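Local coordinates for protein large component of pyocin AP41 (PDB 4UHP) that probably cuts DNA as the nuclease domain of a bacteriocin, and is bound here to its immunity protein, at residues P12-W17 and P30-D35; P84-G89 and T118-S123; F94-V99 and L114-P119. All blocks are in the same frame, centred on the assembly; numbering follows the deposited sequence.

Contact 1: P12-W17 and P30-D35; sequences PVTGNW and PSQIAD
The N-terminal end of helix 31-37 is met by an irregular loop, with Trp-17 and Pro-30 forming the heart of the contact through a proline-aromatic CH-pi interaction. Pro-30 CG stands over the face of the indole, 3.6 Å from the centroid of the Trp-17 six-membered ring and only 17° off its normal. Beside it, Pro-30 CD lies near Trp-17 CE3 and comes to 3.6 Å from Trp-17 CZ3, so that two carbons of the pyrrolidine rest on the benzene half of the indole. The two side chains cross at about a right angle. Trp-17 places its ring there by setting CG between its own N and carbonyl carbon (chi1 68°). Proline suits the N-cap position of Pro-30 because its fixed phi fits the turn into the helix. The carbonyl oxygen of Pro-30 opens the helical bonding, accepting from Ala-34 N at 2.9 Å.

At the other end the contact is more polar. Ser-31 points toward the loop, and its OG lies 3.5 Å from Pro-12 CA and 3.8 Å from Pro-12 CB. Gln-32 bends at chi2 (-84°) so that its amide turns back toward the loop; NE2 is 4.1 Å from Val-13 O but is hydrogen-bonded to Ser-61. Val-13 O, in a poorly ordered part of the loop, is buried by the contact and has no partner in the model. The CH-pi contact of proline on tryptophan joins the loop to the start of the helix in this colicin/pyocin DNase domain.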
ATOM      1  N   PRO C  12      20.355  -9.437   2.420  1.00 76.97           N
ATOM      2  CA  PRO C  12      20.864  -8.193   3.004  1.00 82.10           C
ATOM      3  C   PRO C  12      21.095  -7.083   1.983  1.00 85.90           C
ATOM      4  O   PRO C  12      22.176  -6.995   1.400  1.00 88.49           O
ATOM      5  CB  PRO C  12      22.200  -8.619   3.633  1.00 85.36           C
ATOM      6  CG  PRO C  12      22.226 -10.126   3.567  1.00 84.12           C
ATOM      7  CD  PRO C  12      21.388 -10.482   2.391  1.00 81.12           C
ATOM      8  N   VAL C  13      20.081  -6.249   1.771  1.00 85.74           N
ATOM      9  CA  VAL C  13      20.251  -5.002   1.030  1.00 87.72           C
ATOM     10  C   VAL C  13      19.491  -3.891   1.756  1.00 90.31           C
ATOM     11  O   VAL C  13      18.424  -4.118   2.321  1.00 91.92           O
ATOM     12  CB  VAL C  13      19.793  -5.137  -0.451  1.00 98.93           C
ATOM     13  CG1 VAL C  13      18.278  -5.007  -0.580  1.00 94.63           C
ATOM     14  CG2 VAL C  13      20.496  -4.098  -1.321  1.00100.55           C
ATOM     15  N   THR C  14      20.071  -2.695   1.789  1.00 91.29           N
ATOM     16  CA  THR C  14      19.443  -1.556   2.459  1.00 90.74           C
ATOM     17  C   THR C  14      19.417  -0.333   1.554  1.00 92.15           C
ATOM     18  O   THR C  14      20.274  -0.167   0.689  1.00 92.65           O
ATOM     19  CB  THR C  14      20.159  -1.197   3.780  1.00 93.19           C
ATOM     20  OG1 THR C  14      21.439  -0.625   3.490  1.00 96.97           O
ATOM     21  CG2 THR C  14      20.317  -2.424   4.673  1.00 91.90           C
ATOM     22  N   GLY C  15      18.422   0.517   1.775  1.00 91.15           N
ATOM     23  CA  GLY C  15      18.148   1.642   0.909  1.00 89.40           C
ATOM     24  C   GLY C  15      16.685   1.569   0.520  1.00 82.21           C
ATOM     25  O   GLY C  15      15.885   0.995   1.257  1.00 81.92           O
ATOM     26  N   ASN C  16      16.324   2.130  -0.628  1.00 76.42           N
ATOM     27  CA  ASN C  16      14.954   2.003  -1.104  1.00 69.00           C
ATOM     28  C   ASN C  16      14.735   0.625  -1.720  1.00 61.19           C
ATOM     29  O   ASN C  16      14.723   0.478  -2.940  1.00 57.98           O
ATOM     30  CB  ASN C  16      14.626   3.099  -2.114  1.00 69.78           C
ATOM     31  CG  ASN C  16      13.141   3.190  -2.412  1.00 70.54           C
ATOM     32  OD1 ASN C  16      12.327   2.514  -1.780  1.00 69.20           O
ATOM     33  ND2 ASN C  16      12.779   4.032  -3.371  1.00 73.18           N
ATOM     34  N   TRP C  17      14.565  -0.382  -0.868  1.00 58.06           N
ATOM     35  CA  TRP C  17      14.424  -1.757  -1.332  1.00 56.55           C
ATOM     36  C   TRP C  17      13.092  -1.981  -2.034  1.00 53.62           C
ATOM     37  O   TRP C  17      12.951  -2.917  -2.819  1.00 53.21           O
ATOM     38  CB  TRP C  17      14.568  -2.736  -0.166  1.00 56.22           C
ATOM     39  CG  TRP C  17      13.443  -2.671   0.816  1.00 56.53           C
ATOM     40  CD1 TRP C  17      13.267  -1.743   1.801  1.00 64.17           C
ATOM     41  CD2 TRP C  17      12.335  -3.577   0.916  1.00 50.82           C
ATOM     42  NE1 TRP C  17      12.118  -2.013   2.504  1.00 67.04           N
ATOM     43  CE2 TRP C  17      11.528  -3.134   1.982  1.00 58.07           C
ATOM     44  CE3 TRP C  17      11.949  -4.718   0.207  1.00 42.49           C
ATOM     45  CZ2 TRP C  17      10.356  -3.792   2.355  1.00 57.35           C
ATOM     46  CZ3 TRP C  17      10.786  -5.370   0.581  1.00 38.97           C
ATOM     47  CH2 TRP C  17      10.005  -4.906   1.644  1.00 39.36           C
ATOM     48  N   PRO C  30      14.039  -8.287   2.803  1.00 36.39           N
ATOM     49  CA  PRO C  30      15.235  -7.852   3.533  1.00 36.29           C
ATOM     50  C   PRO C  30      15.493  -8.720   4.757  1.00 36.57           C
ATOM     51  O   PRO C  30      14.543  -9.187   5.384  1.00 33.13           O
ATOM     52  CB  PRO C  30      14.895  -6.417   3.948  1.00 39.50           C
ATOM     53  CG  PRO C  30      13.852  -5.977   2.979  1.00 36.35           C
ATOM     54  CD  PRO C  30      13.051  -7.203   2.668  1.00 36.66           C
ATOM     55  N   SER C  31      16.763  -8.931   5.086  1.00 42.80           N
ATOM     56  CA  SER C  31      17.129  -9.791   6.202  1.00 41.78           C
ATOM     57  C   SER C  31      16.557  -9.282   7.524  1.00 38.40           C
ATOM     58  O   SER C  31      16.107 -10.075   8.354  1.00 36.28           O
ATOM     59  CB  SER C  31      18.650  -9.920   6.293  1.00 51.84           C
ATOM     60  OG  SER C  31      19.281  -8.661   6.139  1.00 58.69           O
ATOM     61  N   GLN C  32      16.559  -7.964   7.711  1.00 39.89           N
ATOM     62  CA  GLN C  32      16.066  -7.372   8.952  1.00 37.06           C
ATOM     63  C   GLN C  32      14.558  -7.553   9.090  1.00 32.71           C
ATOM     64  O   GLN C  32      14.020  -7.534  10.195  1.00 36.41           O
ATOM     65  CB  GLN C  32      16.433  -5.887   9.033  1.00 42.72           C
ATOM     66  CG  GLN C  32      15.783  -5.002   7.976  1.00 48.65           C
ATOM     67  CD  GLN C  32      16.541  -4.993   6.660  1.00 54.52           C
ATOM     68  OE1 GLN C  32      17.359  -5.873   6.392  1.00 54.89           O
ATOM     69  NE2 GLN C  32      16.272  -3.990   5.831  1.00 59.34           N
ATOM     70  N   ILE C  33      13.877  -7.731   7.964  1.00 31.93           N
ATOM     71  CA  ILE C  33      12.458  -8.067   7.980  1.00 33.17           C
ATOM     72  C   ILE C  33      12.291  -9.546   8.304  1.00 28.85           C
ATOM     73  O   ILE C  33      11.448  -9.926   9.118  1.00 32.52           O
ATOM     74  CB  ILE C  33      11.779  -7.754   6.634  1.00 30.27           C
ATOM     75  CG1 ILE C  33      11.903  -6.265   6.312  1.00 31.45           C
ATOM     76  CG2 ILE C  33      10.318  -8.169   6.665  1.00 26.58           C
ATOM     77  CD1 ILE C  33      11.238  -5.373   7.325  1.00 28.72           C
ATOM     78  N   ALA C  34      13.110 -10.372   7.662  1.00 30.29           N
ATOM     79  CA  ALA C  34      13.125 -11.807   7.916  1.00 35.45           C
ATOM     80  C   ALA C  34      13.367 -12.106   9.390  1.00 32.54           C
ATOM     81  O   ALA C  34      12.779 -13.036   9.943  1.00 33.75           O
ATOM     82  CB  ALA C  34      14.185 -12.486   7.061  1.00 36.43           C
ATOM     83  N   ASP C  35      14.222 -11.307  10.023  1.00 33.66           N
ATOM     84  CA  ASP C  35      14.573 -11.506  11.428  1.00 37.50           C
ATOM     85  C   ASP C  35      13.346 -11.463  12.334  1.00 35.58           C
ATOM     86  O   ASP C  35      13.295 -12.146  13.357  1.00 36.51           O
ATOM     87  CB  ASP C  35      15.585 -10.452  11.887  1.00 37.14           C
ATOM     88  CG  ASP C  35      16.947 -10.623  11.234  1.00 46.78           C
ATOM     89  OD1 ASP C  35      17.280 -11.757  10.830  1.00 42.00           O
ATOM     90  OD2 ASP C  35      17.689  -9.623  11.135  1.00 41.78           O
TER

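Contact 2: P84-G89 and T118-S123; sequences PEEHLG and TPKRHS
Glu-86 meets Thr-118 and Lys-120 at the start of helix 119-127, the helix of the HNH beta-beta-alpha motif, where Thr-118 is the N-cap. Hydrogen bonds dominate. Thr-118 OG1 donates to Glu-86 OE1 at 2.6 Å, arriving on the anti side of the carboxylate and 31° out of its plane. The same hydroxyl accepts from Arg-121 N at 3.2 Å, with a fairly straight N-H of 159°, so one oxygen both caps the helix and holds the glutamate. Threonine suits the post: with OG1 between the backbone N and carbonyl carbon (chi1 61°), CG2 is left to pack on Glu-86 CB and CG. A second N-H of the first turn, Lys-120 N, is taken by Glu-86 O at 2.9 Å, the donor tilted from the carbonyl plane. A glutamate giving both its carbonyl and its carboxylate to a helix N terminus should be electrostatically favoured by the helix dipole.

Charge adds less. Lys-120, extended throughout, runs its aliphatic chain across the bent Glu-86, and NZ ends 3.7 Å from Glu-86 OE2 in a long salt bridge. Arg-121 turns elsewhere, to Gly-24 O, Glu-124 and Glu-128.

His-87 starts away from the helix, and its ring bonds through NE2 to Ala-82 O and through ND1 to Lys-54 of the immunity protein, so this loop also serves the inhibitor interface.

Apolar packing completes the contact. Leu-88 sets CG anti to its N and lays CB on Pro-119 CB at 3.8 Å, a proline well placed in the first turn, where no N-H is needed. Beyond it, Leu-88 CD2 touches Ser-123 CB at 3.7 Å, while Ser-123 OG donates back to Lys-120 O at 2.6 Å.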
ATOM      1  N   PRO C  84       1.143   5.335  -9.066  1.00 23.63           N
ATOM      2  CA  PRO C  84       0.126   5.141 -10.107  1.00 26.99           C
ATOM      3  C   PRO C  84       0.682   4.489 -11.368  1.00 27.05           C
ATOM      4  O   PRO C  84      -0.013   3.713 -12.027  1.00 25.17           O
ATOM      5  CB  PRO C  84      -0.345   6.568 -10.406  1.00 29.03           C
ATOM      6  CG  PRO C  84      -0.090   7.312  -9.151  1.00 24.81           C
ATOM      7  CD  PRO C  84       1.148   6.717  -8.552  1.00 23.45           C
ATOM      8  N   GLU C  85       1.931   4.810 -11.693  1.00 29.50           N
ATOM      9  CA  GLU C  85       2.588   4.278 -12.880  1.00 33.20           C
ATOM     10  C   GLU C  85       2.714   2.756 -12.832  1.00 31.53           C
ATOM     11  O   GLU C  85       2.819   2.101 -13.868  1.00 31.28           O
ATOM     12  CB  GLU C  85       3.974   4.909 -13.049  1.00 36.32           C
ATOM     13  CG  GLU C  85       3.960   6.377 -13.465  1.00 39.56           C
ATOM     14  CD  GLU C  85       3.582   7.319 -12.336  1.00 39.85           C
ATOM     15  OE1 GLU C  85       3.623   6.902 -11.161  1.00 32.03           O
ATOM     16  OE2 GLU C  85       3.243   8.486 -12.626  1.00 47.82           O
ATOM     17  N   GLU C  86       2.695   2.200 -11.624  1.00 30.71           N
ATOM     18  CA  GLU C  86       2.867   0.764 -11.438  1.00 27.90           C
ATOM     19  C   GLU C  86       1.555   0.055 -11.109  1.00 26.31           C
ATOM     20  O   GLU C  86       1.550  -1.125 -10.758  1.00 24.60           O
ATOM     21  CB  GLU C  86       3.896   0.500 -10.336  1.00 31.07           C
ATOM     22  CG  GLU C  86       5.326   0.812 -10.747  1.00 37.57           C
ATOM     23  CD  GLU C  86       5.829  -0.112 -11.841  1.00 40.90           C
ATOM     24  OE1 GLU C  86       5.437  -1.297 -11.843  1.00 39.04           O
ATOM     25  OE2 GLU C  86       6.618   0.347 -12.696  1.00 40.55           O
ATOM     26  N   HIS C  87       0.444   0.774 -11.224  1.00 31.10           N
ATOM     27  CA  HIS C  87      -0.868   0.175 -10.997  1.00 28.29           C
ATOM     28  C   HIS C  87      -1.271  -0.735 -12.156  1.00 33.09           C
ATOM     29  O   HIS C  87      -0.702  -0.662 -13.245  1.00 33.02           O
ATOM     30  CB  HIS C  87      -1.928   1.257 -10.791  1.00 27.76           C
ATOM     31  CG  HIS C  87      -1.792   1.999  -9.499  1.00 30.20           C
ATOM     32  ND1 HIS C  87      -2.630   3.032  -9.141  1.00 32.19           N
ATOM     33  CD2 HIS C  87      -0.913   1.855  -8.479  1.00 28.91           C
ATOM     34  CE1 HIS C  87      -2.273   3.495  -7.956  1.00 32.06           C
ATOM     35  NE2 HIS C  87      -1.233   2.799  -7.533  1.00 32.98           N
ATOM     36  N   LEU C  88      -2.250  -1.598 -11.906  1.00 30.78           N
ATOM     37  CA  LEU C  88      -2.825  -2.442 -12.946  1.00 35.56           C
ATOM     38  C   LEU C  88      -4.341  -2.418 -12.813  1.00 35.05           C
ATOM     39  O   LEU C  88      -4.929  -3.274 -12.152  1.00 38.09           O
ATOM     40  CB  LEU C  88      -2.295  -3.874 -12.849  1.00 31.49           C
ATOM     41  CG  LEU C  88      -2.734  -4.842 -13.950  1.00 41.22           C
ATOM     42  CD1 LEU C  88      -2.237  -4.372 -15.309  1.00 42.14           C
ATOM     43  CD2 LEU C  88      -2.249  -6.253 -13.657  1.00 43.72           C
ATOM     44  N   GLY C  89      -4.968  -1.425 -13.431  1.00 36.27           N
ATOM     45  CA  GLY C  89      -6.390  -1.199 -13.249  1.00 35.43           C
ATOM     46  C   GLY C  89      -6.681  -0.826 -11.807  1.00 32.78           C
ATOM     47  O   GLY C  89      -6.169   0.171 -11.302  1.00 33.42           O
ATOM     48  N   THR C 118       5.170  -4.893  -7.740  1.00 31.69           N
ATOM     49  CA  THR C 118       4.068  -3.988  -8.035  1.00 31.44           C
ATOM     50  C   THR C 118       3.054  -4.731  -8.895  1.00 32.64           C
ATOM     51  O   THR C 118       3.411  -5.703  -9.560  1.00 36.63           O
ATOM     52  CB  THR C 118       4.549  -2.713  -8.759  1.00 32.53           C
ATOM     53  OG1 THR C 118       5.162  -3.066 -10.006  1.00 36.65           O
ATOM     54  CG2 THR C 118       5.543  -1.947  -7.895  1.00 27.54           C
ATOM     55  N   PRO C 119       1.783  -4.292  -8.873  1.00 24.41           N
ATOM     56  CA  PRO C 119       0.762  -4.935  -9.710  1.00 24.77           C
ATOM     57  C   PRO C 119       1.154  -4.966 -11.185  1.00 28.87           C
ATOM     58  O   PRO C 119       0.889  -5.955 -11.870  1.00 26.94           O
ATOM     59  CB  PRO C 119      -0.473  -4.061  -9.486  1.00 26.70           C
ATOM     60  CG  PRO C 119      -0.286  -3.523  -8.107  1.00 28.29           C
ATOM     61  CD  PRO C 119       1.194  -3.284  -7.971  1.00 25.99           C
ATOM     62  N   LYS C 120       1.790  -3.898 -11.654  1.00 20.93           N
ATOM     63  CA  LYS C 120       2.243  -3.831 -13.037  1.00 25.73           C
ATOM     64  C   LYS C 120       3.326  -4.868 -13.318  1.00 29.34           C
ATOM     65  O   LYS C 120       3.223  -5.636 -14.276  1.00 30.90           O
ATOM     66  CB  LYS C 120       2.760  -2.431 -13.363  1.00 27.10           C
ATOM     67  CG  LYS C 120       3.379  -2.297 -14.740  1.00 28.27           C
ATOM     68  CD  LYS C 120       4.111  -0.974 -14.873  1.00 36.39           C
ATOM     69  CE  LYS C 120       4.876  -0.893 -16.180  1.00 43.23           C
ATOM     70  NZ  LYS C 120       5.737   0.318 -16.238  1.00 50.80           N
ATOM     71  N   ARG C 121       4.357  -4.893 -12.479  1.00 26.24           N
ATOM     72  CA  ARG C 121       5.474  -5.809 -12.679  1.00 27.98           C
ATOM     73  C   ARG C 121       5.027  -7.268 -12.590  1.00 26.02           C
ATOM     74  O   ARG C 121       5.535  -8.124 -13.313  1.00 26.10           O
ATOM     75  CB  ARG C 121       6.588  -5.536 -11.666  1.00 32.44           C
ATOM     76  CG  ARG C 121       7.863  -6.319 -11.937  1.00 35.66           C
ATOM     77  CD  ARG C 121       8.338  -6.099 -13.366  1.00 40.10           C
ATOM     78  NE  ARG C 121       9.248  -7.152 -13.807  1.00 45.24           N
ATOM     79  CZ  ARG C 121       9.531  -7.414 -15.079  1.00 47.51           C
ATOM     80  NH1 ARG C 121       8.971  -6.704 -16.048  1.00 45.45           N
ATOM     81  NH2 ARG C 121      10.371  -8.395 -15.383  1.00 51.09           N
ATOM     82  N   HIS C 122       4.070  -7.544 -11.709  1.00 24.47           N
ATOM     83  CA  HIS C 122       3.538  -8.894 -11.553  1.00 25.23           C
ATOM     84  C   HIS C 122       2.935  -9.418 -12.855  1.00 25.53           C
ATOM     85  O   HIS C 122       3.120 -10.582 -13.207  1.00 25.72           O
ATOM     86  CB  HIS C 122       2.487  -8.935 -10.444  1.00 24.74           C
ATOM     87  CG  HIS C 122       1.819 -10.267 -10.296  1.00 37.01           C
ATOM     88  ND1 HIS C 122       0.618 -10.568 -10.901  1.00 45.93           N
ATOM     89  CD2 HIS C 122       2.190 -11.379  -9.618  1.00 42.06           C
ATOM     90  CE1 HIS C 122       0.275 -11.809 -10.599  1.00 49.19           C
ATOM     91  NE2 HIS C 122       1.211 -12.322  -9.823  1.00 46.72           N
ATOM     92  N   SER C 123       2.216  -8.558 -13.567  1.00 23.12           N
ATOM     93  CA  SER C 123       1.631  -8.940 -14.848  1.00 27.57           C
ATOM     94  C   SER C 123       2.719  -9.169 -15.890  1.00 29.05           C
ATOM     95  O   SER C 123       2.622 -10.083 -16.708  1.00 30.24           O
ATOM     96  CB  SER C 123       0.654  -7.873 -15.344  1.00 34.46           C
ATOM     97  OG  SER C 123       1.336  -6.681 -15.697  1.00 41.21           O
TER

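Contact 3: F94-V99 and L114-P119; sequences FEIHHV and LVIVTP
Ile-116 faces Ile-96 as a non-hydrogen-bonded pair in an antiparallel beta ladder, whose four backbone bonds join Glu-95 to Val-117 and His-97 to Val-115. Its CB sits 4.2 Å from Glu-95 O. From there CG2 reaches back to Phe-94 CD1 at 4.0 Å, the two side chains crossing near a right angle. CG1, anti to the carbonyl carbon (chi1 -53°), packs on Trp-17, and the turn at chi2 swings CD1 onto Ile-96 CG1 at 3.8 Å. Branched residues suit strands, and Phe-52 of helix 45-56 covers both isoleucines.

Farther along this face, Leu-114 CD2 lies over one face of the His-98 ring, a CH-pi contact 3.7 Å from its centroid and offset toward the rim. His-98 NE2 is hydrogen-bonded to Leu-108 O, which restrains the ring's rotation.

The other face carries His-97, whose CD2 comes to 3.4 Å from Val-117 CG2; its ring stacks with His-122 of helix 119-127, and Val-117 packs on that helix too. An antiparallel strand pair whose first strand carries consecutive histidines on opposite faces, followed by a helix bearing further histidines, among them His-122, is characteristic of the HNH beta-beta-alpha nuclease motif.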
ATOM      1  N   PHE C  94       1.295  -2.963  -3.184  1.00 24.33           N
ATOM      2  CA  PHE C  94       2.453  -3.846  -3.220  1.00 26.16           C
ATOM      3  C   PHE C  94       1.990  -5.248  -2.846  1.00 28.78           C
ATOM      4  O   PHE C  94       1.141  -5.410  -1.971  1.00 27.67           O
ATOM      5  CB  PHE C  94       3.551  -3.370  -2.265  1.00 25.79           C
ATOM      6  CG  PHE C  94       4.294  -2.154  -2.743  1.00 28.29           C
ATOM      7  CD1 PHE C  94       5.349  -2.276  -3.634  1.00 30.21           C
ATOM      8  CD2 PHE C  94       3.952  -0.890  -2.286  1.00 26.92           C
ATOM      9  CE1 PHE C  94       6.043  -1.162  -4.070  1.00 31.47           C
ATOM     10  CE2 PHE C  94       4.640   0.231  -2.717  1.00 26.19           C
ATOM     11  CZ  PHE C  94       5.688   0.095  -3.610  1.00 30.21           C
ATOM     12  N   GLU C  95       2.537  -6.260  -3.504  1.00 31.74           N
ATOM     13  CA  GLU C  95       2.050  -7.618  -3.299  1.00 35.36           C
ATOM     14  C   GLU C  95       3.161  -8.578  -2.902  1.00 35.63           C
ATOM     15  O   GLU C  95       4.255  -8.543  -3.465  1.00 34.12           O
ATOM     16  CB  GLU C  95       1.355  -8.128  -4.564  1.00 45.56           C
ATOM     17  CG  GLU C  95      -0.128  -8.419  -4.389  1.00 53.87           C
ATOM     18  CD  GLU C  95      -0.727  -9.123  -5.593  1.00 62.36           C
ATOM     19  OE1 GLU C  95      -0.830  -8.488  -6.662  1.00 67.56           O
ATOM     20  OE2 GLU C  95      -1.085 -10.316  -5.472  1.00 61.70           O
ATOM     21  N   ILE C  96       2.869  -9.430  -1.925  1.00 36.27           N
ATOM     22  CA  ILE C  96       3.752 -10.537  -1.588  1.00 36.53           C
ATOM     23  C   ILE C  96       3.453 -11.702  -2.517  1.00 40.71           C
ATOM     24  O   ILE C  96       2.300 -12.114  -2.656  1.00 42.12           O
ATOM     25  CB  ILE C  96       3.580 -10.995  -0.133  1.00 39.56           C
ATOM     26  CG1 ILE C  96       3.692  -9.808   0.821  1.00 35.04           C
ATOM     27  CG2 ILE C  96       4.611 -12.060   0.213  1.00 41.42           C
ATOM     28  CD1 ILE C  96       3.406 -10.166   2.261  1.00 36.20           C
ATOM     29  N   HIS C  97       4.489 -12.222  -3.164  1.00 41.12           N
ATOM     30  CA  HIS C  97       4.314 -13.341  -4.077  1.00 42.82           C
ATOM     31  C   HIS C  97       5.374 -14.411  -3.880  1.00 47.03           C
ATOM     32  O   HIS C  97       6.534 -14.114  -3.594  1.00 43.97           O
ATOM     33  CB  HIS C  97       4.329 -12.857  -5.526  1.00 46.21           C
ATOM     34  CG  HIS C  97       3.005 -12.351  -6.001  1.00 56.45           C
ATOM     35  ND1 HIS C  97       1.968 -13.191  -6.345  1.00 60.77           N
ATOM     36  CD2 HIS C  97       2.543 -11.091  -6.182  1.00 56.05           C
ATOM     37  CE1 HIS C  97       0.926 -12.471  -6.719  1.00 58.24           C
ATOM     38  NE2 HIS C  97       1.250 -11.193  -6.632  1.00 56.17           N
ATOM     39  N   HIS C  98       4.954 -15.662  -4.029  1.00 45.78           N
ATOM     40  CA  HIS C  98       5.874 -16.787  -3.999  1.00 48.11           C
ATOM     41  C   HIS C  98       6.535 -16.933  -5.361  1.00 51.15           C
ATOM     42  O   HIS C  98       5.854 -16.929  -6.388  1.00 50.24           O
ATOM     43  CB  HIS C  98       5.144 -18.075  -3.611  1.00 49.68           C
ATOM     44  CG  HIS C  98       4.431 -17.995  -2.297  1.00 52.01           C
ATOM     45  ND1 HIS C  98       3.177 -17.438  -2.162  1.00 51.61           N
ATOM     46  CD2 HIS C  98       4.800 -18.393  -1.057  1.00 49.51           C
ATOM     47  CE1 HIS C  98       2.803 -17.501  -0.897  1.00 51.42           C
ATOM     48  NE2 HIS C  98       3.771 -18.076  -0.205  1.00 48.51           N
ATOM     49  N   VAL C  99       7.859 -17.042  -5.371  1.00 54.32           N
ATOM     50  CA  VAL C  99       8.601 -17.205  -6.615  1.00 61.89           C
ATOM     51  C   VAL C  99       8.202 -18.508  -7.299  1.00 63.76           C
ATOM     52  O   VAL C  99       7.849 -18.519  -8.479  1.00 67.19           O
ATOM     53  CB  VAL C  99      10.119 -17.189  -6.379  1.00 68.51           C
ATOM     54  CG1 VAL C  99      10.858 -17.252  -7.704  1.00 71.15           C
ATOM     55  CG2 VAL C  99      10.520 -15.944  -5.601  1.00 69.59           C
ATOM     56  N   LEU C 114       9.874 -15.651  -1.126  1.00 50.77           N
ATOM     57  CA  LEU C 114       8.987 -14.497  -1.236  1.00 45.56           C
ATOM     58  C   LEU C 114       9.679 -13.289  -1.854  1.00 44.38           C
ATOM     59  O   LEU C 114      10.846 -13.015  -1.573  1.00 44.86           O
ATOM     60  CB  LEU C 114       8.435 -14.122   0.142  1.00 44.36           C
ATOM     61  CG  LEU C 114       7.637 -15.202   0.873  1.00 45.45           C
ATOM     62  CD1 LEU C 114       7.228 -14.725   2.253  1.00 44.37           C
ATOM     63  CD2 LEU C 114       6.419 -15.597   0.059  1.00 45.51           C
ATOM     64  N   VAL C 115       8.945 -12.571  -2.697  1.00 42.95           N
ATOM     65  CA  VAL C 115       9.406 -11.302  -3.249  1.00 43.62           C
ATOM     66  C   VAL C 115       8.267 -10.287  -3.227  1.00 43.30           C
ATOM     67  O   VAL C 115       7.094 -10.663  -3.197  1.00 44.90           O
ATOM     68  CB  VAL C 115       9.923 -11.450  -4.696  1.00 46.85           C
ATOM     69  CG1 VAL C 115      11.227 -12.233  -4.727  1.00 45.21           C
ATOM     70  CG2 VAL C 115       8.866 -12.108  -5.578  1.00 43.77           C
ATOM     71  N   ILE C 116       8.612  -9.005  -3.230  1.00 37.59           N
ATOM     72  CA  ILE C 116       7.608  -7.953  -3.328  1.00 35.32           C
ATOM     73  C   ILE C 116       7.579  -7.403  -4.749  1.00 41.42           C
ATOM     74  O   ILE C 116       8.623  -7.074  -5.311  1.00 39.86           O
ATOM     75  CB  ILE C 116       7.876  -6.800  -2.343  1.00 34.68           C
ATOM     76  CG1 ILE C 116       8.038  -7.334  -0.916  1.00 36.51           C
ATOM     77  CG2 ILE C 116       6.761  -5.763  -2.418  1.00 31.32           C
ATOM     78  CD1 ILE C 116       6.836  -8.098  -0.403  1.00 38.27           C
ATOM     79  N   VAL C 117       6.384  -7.315  -5.329  1.00 34.30           N
ATOM     80  CA  VAL C 117       6.229  -6.798  -6.684  1.00 34.47           C
ATOM     81  C   VAL C 117       5.082  -5.798  -6.772  1.00 33.49           C
ATOM     82  O   VAL C 117       4.142  -5.839  -5.976  1.00 31.78           O
ATOM     83  CB  VAL C 117       5.974  -7.929  -7.705  1.00 36.93           C
ATOM     84  CG1 VAL C 117       7.155  -8.884  -7.760  1.00 39.62           C
ATOM     85  CG2 VAL C 117       4.697  -8.674  -7.361  1.00 37.01           C
ATOM     86  N   THR C 118       5.170  -4.893  -7.740  1.00 31.69           N
ATOM     87  CA  THR C 118       4.068  -3.988  -8.035  1.00 31.44           C
ATOM     88  C   THR C 118       3.054  -4.731  -8.895  1.00 32.64           C
ATOM     89  O   THR C 118       3.411  -5.703  -9.560  1.00 36.63           O
ATOM     90  CB  THR C 118       4.549  -2.713  -8.759  1.00 32.53           C
ATOM     91  OG1 THR C 118       5.162  -3.066 -10.006  1.00 36.65           O
ATOM     92  CG2 THR C 118       5.543  -1.947  -7.895  1.00 27.54           C
ATOM     93  N   PRO C 119       1.783  -4.292  -8.873  1.00 24.41           N
ATOM     94  CA  PRO C 119       0.762  -4.935  -9.710  1.00 24.77           C
ATOM     95  C   PRO C 119       1.154  -4.966 -11.185  1.00 28.87           C
ATOM     96  O   PRO C 119       0.889  -5.955 -11.870  1.00 26.94           O
ATOM     97  CB  PRO C 119      -0.473  -4.061  -9.486  1.00 26.70           C
ATOM     98  CG  PRO C 119      -0.286  -3.523  -8.107  1.00 28.29           C
ATOM     99  CD  PRO C 119       1.194  -3.284  -7.971  1.00 25.99           C
TER

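From the N terminus, contact 1 comes first: it joins 12-17 to 30-35 and so closes the loop that runs through strand 27-28, before the other two open. Contact 2 then closes a long loop from 84-89 to the start of helix 119-127, and contact 3 nests almost wholly within it, pairing 94-99 with 114-119. Both end on one stretch and share Thr-118 and Pro-119, where strand gives way to helix; His-97 and Val-117 of contact 3 touch His-122 of contact 2. Trp-17 packs on Ile-116, joining contacts 1 and 3, whereas contacts 1 and 2 do not touch. Together they tie the N-terminal loop and helix 31-37 to the C-terminal HNH motif.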